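Local atomic coordinates of anti-h(o) lectin I (Ulex europaeus, PDB entry 1FX5), a protein that binds L-fucose, and through it the H(O) blood-group antigen, as a homodimeric legume lectin that carries calcium and manganese. Residues V124-I129 with A168-I173; I172-E175 with T180-A183. One frame throughout, in Å; residues are numbered along the deposited sequence.

Both contacts use strand 168-175 of the legume lectin domain, and their centres lie about 12 Å apart. Contact 1 pairs it face to face with strand 122-127, which comes earlier in the chain and ends beside the metals; contact 2 pairs it edge to edge with strand 180-187, its partner in a hairpin. Ile172 and Ile173 belong to both. The two contacts also touch directly, because Val124 CG1 of contact 1 packs at 3.6 Å from Ala183 CB of contact 2. Strand 122-127 thus joins the apolar core of the sandwich, on its hairpin-facing side, to the calcium-manganese site on the other.

Contact 1. Residues V124-I129 with A168-I173; sequences VEFDTI and ANVEII. With MN (manganese (II) ion), chain F; CA (calcium ion), chain G.
Val124 and Ile172 meet tip to tip across the core, the terminal CD1 of Ile172 lying 4.1 Å from Val124 CB and about equally far from both of its methyls. CG1 of Ile172 stands anti to the carbonyl carbon (chi1 -56°) and the chain then runs extended, which carries CD1 across the gap. Closer still is Phe126, whose ring corner CZ comes to 3.7 Å from Val170 CG1, while CG2 of the same valine also touches the ring. Phe72 and Phe74 pack beside Val170, and Leu185 beside Phe126.

This apolar packing, without a hydrogen bond between the segments, contrasts with the strand's other side, buried too, where water enters as metal ligands. There Glu125 OE1 and Asp127 OD1 each bind manganese at 2.2 Å, with Asp137, His142 and two waters, one of which donates to Glu125 OE2. Asp127 OD1 also bridges to calcium, which its OD2 binds at 2.5 Å. In the loop that follows, Ile129 O is a further calcium ligand and Ile129 N donates to Asp127 OD2 (3.2 Å), closing an Asx turn. Asn134, Asp137 and two waters complete the calcium site. Such a two-sided strand is characteristic of legume lectins.

Contact 2. Residues I172-E175 with T180-A183; sequences IIYE and TLTA
Leu181 fills the hollow between Ile172 and Tyr174 on the inner face of this antiparallel pair. Its CD1 touches Ile172 CG2 on one side, at 4.1 Å, and Tyr174 CB and Tyr174 CD1 on the other. Leucine and isoleucine lie side by side, pointing the same way. Against Tyr174 the leucine crosses at about a right angle: Leu181 CB meets the ring in plane at its edge, 4.0 Å from Tyr174 CD1. With CG anti to the backbone N (chi1 -177°) the ring runs along its own strand toward the turn, and its CD1 edge lies beside segment 180-183, Tyr174 CD1 being 3.5 Å from Thr180 O. At the other end Ala183 is a low spot, its CB 4.0 Å from Ile172 CG1.

Ile173, Glu175, Thr180 and Thr182 stand on the opposite face. There Ile173 is paired with Thr182, and their backbones exchange two nearly straight bonds, from Ile173 N to Thr182 O (2.9 Å) and from Thr182 N to Ile173 O (3.1 Å). Glu175 N gives a similar bond to Thr180 O, but the return bond from Thr180 N is weak at 3.4 Å to Glu175 O, toward the turn. In that turn Ser177 and Ser178 bond to Glu175 OE1, and Ser178 also bonds to Thr180 OG1.

The hairpin is flanked by strand 64-78 beside 172-175 and strand 192-199 beside 180-183. Val122 and Val124 of strand 122-127 cover Leu181, Ile172 and Ala183 on the inner face, while Tyr174 OH reaches Val200 O, just past the end of strand 192-199.

Contact 1. Residues V124-I129 with A168-I173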
loop_
_atom_site.group_PDB
_atom_site.type_symbol
_atom_site.label_atom_id
_atom_site.label_comp_id
_atom_site.label_asym_id
_atom_site.label_seq_id
_atom_site.Cartn_x
_atom_site.Cartn_y
_atom_site.Cartn_z
ATOM N N VAL A 124 -3.590 3.746 -20.543
ATOM C CA VAL A 124 -4.225 2.817 -21.465
ATOM C C VAL A 124 -5.651 3.371 -21.466
ATOM O O VAL A 124 -6.311 3.385 -20.414
ATOM C CB VAL A 124 -4.209 1.353 -20.931
ATOM C CG1 VAL A 124 -5.028 0.440 -21.857
ATOM C CG2 VAL A 124 -2.786 0.849 -20.868
ATOM N N GLU A 125 -6.091 3.909 -22.601
ATOM C CA GLU A 125 -7.440 4.464 -22.698
ATOM C C GLU A 125 -8.487 3.582 -23.429
ATOM O O GLU A 125 -8.185 2.902 -24.416
ATOM C CB GLU A 125 -7.415 5.868 -23.344
ATOM C CG GLU A 125 -6.949 5.849 -24.813
ATOM C CD GLU A 125 -7.104 7.174 -25.533
ATOM O OE1 GLU A 125 -7.542 7.175 -26.698
ATOM O OE2 GLU A 125 -6.774 8.224 -24.966
ATOM N N PHE A 126 -9.722 3.656 -22.920
ATOM C CA PHE A 126 -10.916 2.955 -23.405
ATOM C C PHE A 126 -11.757 4.194 -23.752
ATOM O O PHE A 126 -12.583 4.686 -22.951
ATOM C CB PHE A 126 -11.529 2.123 -22.268
ATOM C CG PHE A 126 -10.587 1.056 -21.733
ATOM C CD1 PHE A 126 -9.785 1.307 -20.633
ATOM C CD2 PHE A 126 -10.457 -0.175 -22.385
ATOM C CE1 PHE A 126 -8.871 0.358 -20.202
ATOM C CE2 PHE A 126 -9.538 -1.135 -21.946
ATOM C CZ PHE A 126 -8.746 -0.861 -20.857
ATOM N N ASP A 127 -11.430 4.739 -24.923
ATOM C CA ASP A 127 -12.028 5.931 -25.490
ATOM C C ASP A 127 -13.331 5.672 -26.241
ATOM O O ASP A 127 -13.323 5.117 -27.349
ATOM C CB ASP A 127 -10.962 6.567 -26.387
ATOM C CG ASP A 127 -11.267 8.005 -26.747
ATOM O OD1 ASP A 127 -10.341 8.750 -27.121
ATOM O OD2 ASP A 127 -12.432 8.402 -26.667
ATOM N N THR A 128 -14.432 6.172 -25.679
ATOM C CA THR A 128 -15.752 5.985 -26.286
ATOM C C THR A 128 -16.199 6.935 -27.406
ATOM O O THR A 128 -17.285 6.743 -27.954
ATOM C CB THR A 128 -16.864 5.868 -25.213
ATOM O OG1 THR A 128 -16.961 7.100 -24.499
ATOM C CG2 THR A 128 -16.570 4.740 -24.230
ATOM N N ILE A 129 -15.405 7.961 -27.730
ATOM C CA ILE A 129 -15.764 8.896 -28.810
ATOM C C ILE A 129 -14.527 9.444 -29.554
ATOM O O ILE A 129 -13.572 9.923 -28.907
ATOM C CB ILE A 129 -16.661 10.078 -28.301
ATOM C CG1 ILE A 129 -17.407 10.729 -29.474
ATOM C CG2 ILE A 129 -15.851 11.126 -27.526
ATOM C CD1 ILE A 129 -18.703 10.000 -29.899
ATOM N N ALA A 168 -17.086 -6.131 -19.153
ATOM C CA ALA A 168 -15.853 -6.407 -19.880
ATOM C C ALA A 168 -14.752 -6.734 -18.878
ATOM O O ALA A 168 -14.730 -6.174 -17.778
ATOM C CB ALA A 168 -15.453 -5.179 -20.704
ATOM N N ASN A 169 -13.909 -7.713 -19.211
ATOM C CA ASN A 169 -12.797 -8.109 -18.351
ATOM C C ASN A 169 -11.538 -7.582 -19.067
ATOM O O ASN A 169 -11.348 -7.821 -20.271
ATOM C CB ASN A 169 -12.706 -9.623 -18.213
ATOM C CG ASN A 169 -13.939 -10.227 -17.559
ATOM O OD1 ASN A 169 -14.330 -11.361 -17.870
ATOM N ND2 ASN A 169 -14.568 -9.480 -16.661
ATOM N N VAL A 170 -10.711 -6.846 -18.333
ATOM C CA VAL A 170 -9.470 -6.267 -18.866
ATOM C C VAL A 170 -8.189 -6.805 -18.218
ATOM O O VAL A 170 -8.131 -7.087 -17.005
ATOM C CB VAL A 170 -9.466 -4.707 -18.682
ATOM C CG1 VAL A 170 -8.144 -4.083 -19.173
ATOM C CG2 VAL A 170 -10.660 -4.086 -19.390
ATOM N N GLU A 171 -7.155 -6.949 -19.028
ATOM C CA GLU A 171 -5.887 -7.428 -18.521
ATOM C C GLU A 171 -4.773 -6.598 -19.171
ATOM O O GLU A 171 -4.709 -6.498 -20.408
ATOM C CB GLU A 171 -5.697 -8.905 -18.802
ATOM C CG GLU A 171 -4.493 -9.440 -18.086
ATOM C CD GLU A 171 -4.341 -10.928 -18.254
ATOM O OE1 GLU A 171 -5.386 -11.623 -18.332
ATOM O OE2 GLU A 171 -3.181 -11.397 -18.312
ATOM N N ILE A 172 -3.927 -5.996 -18.333
ATOM C CA ILE A 172 -2.809 -5.162 -18.782
ATOM C C ILE A 172 -1.503 -5.709 -18.209
ATOM O O ILE A 172 -1.383 -5.917 -16.986
ATOM C CB ILE A 172 -3.000 -3.673 -18.351
ATOM C CG1 ILE A 172 -4.339 -3.163 -18.872
ATOM C CG2 ILE A 172 -1.888 -2.789 -18.950
ATOM C CD1 ILE A 172 -4.714 -1.778 -18.379
ATOM N N ILE A 173 -0.505 -5.868 -19.070
ATOM C CA ILE A 173 0.793 -6.400 -18.654
ATOM C C ILE A 173 2.017 -5.618 -19.144
ATOM O O ILE A 173 2.057 -5.156 -20.304
ATOM C CB ILE A 173 0.960 -7.849 -19.243
ATOM C CG1 ILE A 173 -0.126 -8.779 -18.716
ATOM C CG2 ILE A 173 2.338 -8.430 -18.945
ATOM C CD1 ILE A 173 -0.305 -10.010 -19.578
HETATM MN MN MN F . -8.388 8.667 -28.055
HETATM CA CA CA G . -11.945 10.736 -27.399
HETATM O O HOH W 1 -7.511 10.121 -26.782
HETATM O O HOH W 2 -6.503 8.335 -29.127
HETATM O O HOH W 3 -13.193 10.754 -25.470
HETATM O O HOH W 4 -10.115 11.625 -26.228
#

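Contact 2. Residues I172-E175 with T180-A183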
loop_
_atom_site.group_PDB
_atom_site.type_symbol
_atom_site.label_atom_id
_atom_site.label_comp_id
_atom_site.label_asym_id
_atom_site.label_seq_id
_atom_site.Cartn_x
_atom_site.Cartn_y
_atom_site.Cartn_z
ATOM N N ILE A 172 -3.927 -5.996 -18.333
ATOM C CA ILE A 172 -2.809 -5.162 -18.782
ATOM C C ILE A 172 -1.503 -5.709 -18.209
ATOM O O ILE A 172 -1.383 -5.917 -16.986
ATOM C CB ILE A 172 -3.000 -3.673 -18.351
ATOM C CG1 ILE A 172 -4.339 -3.163 -18.872
ATOM C CG2 ILE A 172 -1.888 -2.789 -18.950
ATOM C CD1 ILE A 172 -4.714 -1.778 -18.379
ATOM N N ILE A 173 -0.505 -5.868 -19.070
ATOM C CA ILE A 173 0.793 -6.400 -18.654
ATOM C C ILE A 173 2.017 -5.618 -19.144
ATOM O O ILE A 173 2.057 -5.156 -20.304
ATOM C CB ILE A 173 0.960 -7.849 -19.243
ATOM C CG1 ILE A 173 -0.126 -8.779 -18.716
ATOM C CG2 ILE A 173 2.338 -8.430 -18.945
ATOM C CD1 ILE A 173 -0.305 -10.010 -19.578
ATOM N N TYR A 174 2.990 -5.415 -18.265
ATOM C CA TYR A 174 4.188 -4.716 -18.684
ATOM C C TYR A 174 5.317 -5.700 -18.383
ATOM O O TYR A 174 5.488 -6.125 -17.235
ATOM C CB TYR A 174 4.423 -3.382 -17.970
ATOM C CG TYR A 174 5.653 -2.646 -18.510
ATOM C CD1 TYR A 174 5.659 -2.083 -19.792
ATOM C CD2 TYR A 174 6.821 -2.552 -17.761
ATOM C CE1 TYR A 174 6.792 -1.458 -20.313
ATOM C CE2 TYR A 174 7.966 -1.927 -18.268
ATOM C CZ TYR A 174 7.949 -1.388 -19.538
ATOM O OH TYR A 174 9.108 -0.799 -20.029
ATOM N N GLU A 175 5.993 -6.159 -19.429
ATOM C CA GLU A 175 7.100 -7.096 -19.270
ATOM C C GLU A 175 8.379 -6.271 -19.455
ATOM O O GLU A 175 8.720 -5.889 -20.578
ATOM C CB GLU A 175 7.033 -8.190 -20.320
ATOM C CG GLU A 175 8.170 -9.165 -20.170
ATOM C CD GLU A 175 8.385 -10.002 -21.408
ATOM O OE1 GLU A 175 9.392 -9.762 -22.120
ATOM O OE2 GLU A 175 7.548 -10.894 -21.675
ATOM N N THR A 180 7.589 -4.389 -23.394
ATOM C CA THR A 180 6.274 -4.509 -24.041
ATOM C C THR A 180 5.084 -4.220 -23.117
ATOM O O THR A 180 5.025 -4.733 -22.001
ATOM C CB THR A 180 6.093 -5.945 -24.642
ATOM O OG1 THR A 180 7.128 -6.205 -25.604
ATOM C CG2 THR A 180 4.774 -6.072 -25.343
ATOM N N LEU A 181 4.184 -3.350 -23.561
ATOM C CA LEU A 181 2.985 -2.987 -22.797
ATOM C C LEU A 181 1.784 -3.480 -23.642
ATOM O O LEU A 181 1.593 -3.027 -24.774
ATOM C CB LEU A 181 2.912 -1.464 -22.588
ATOM C CG LEU A 181 1.710 -0.926 -21.813
ATOM C CD1 LEU A 181 1.711 -1.504 -20.382
ATOM C CD2 LEU A 181 1.793 0.589 -21.754
ATOM N N THR A 182 1.049 -4.473 -23.143
ATOM C CA THR A 182 -0.117 -5.024 -23.856
ATOM C C THR A 182 -1.364 -4.899 -23.000
ATOM O O THR A 182 -1.311 -5.130 -21.780
ATOM C CB THR A 182 0.058 -6.534 -24.183
ATOM O OG1 THR A 182 1.235 -6.707 -24.960
ATOM C CG2 THR A 182 -1.112 -7.061 -25.019
ATOM N N ALA A 183 -2.474 -4.532 -23.636
ATOM C CA ALA A 183 -3.750 -4.378 -22.948
ATOM C C ALA A 183 -4.790 -5.112 -23.781
ATOM O O ALA A 183 -4.785 -4.991 -25.016
ATOM C CB ALA A 183 -4.131 -2.897 -22.850
#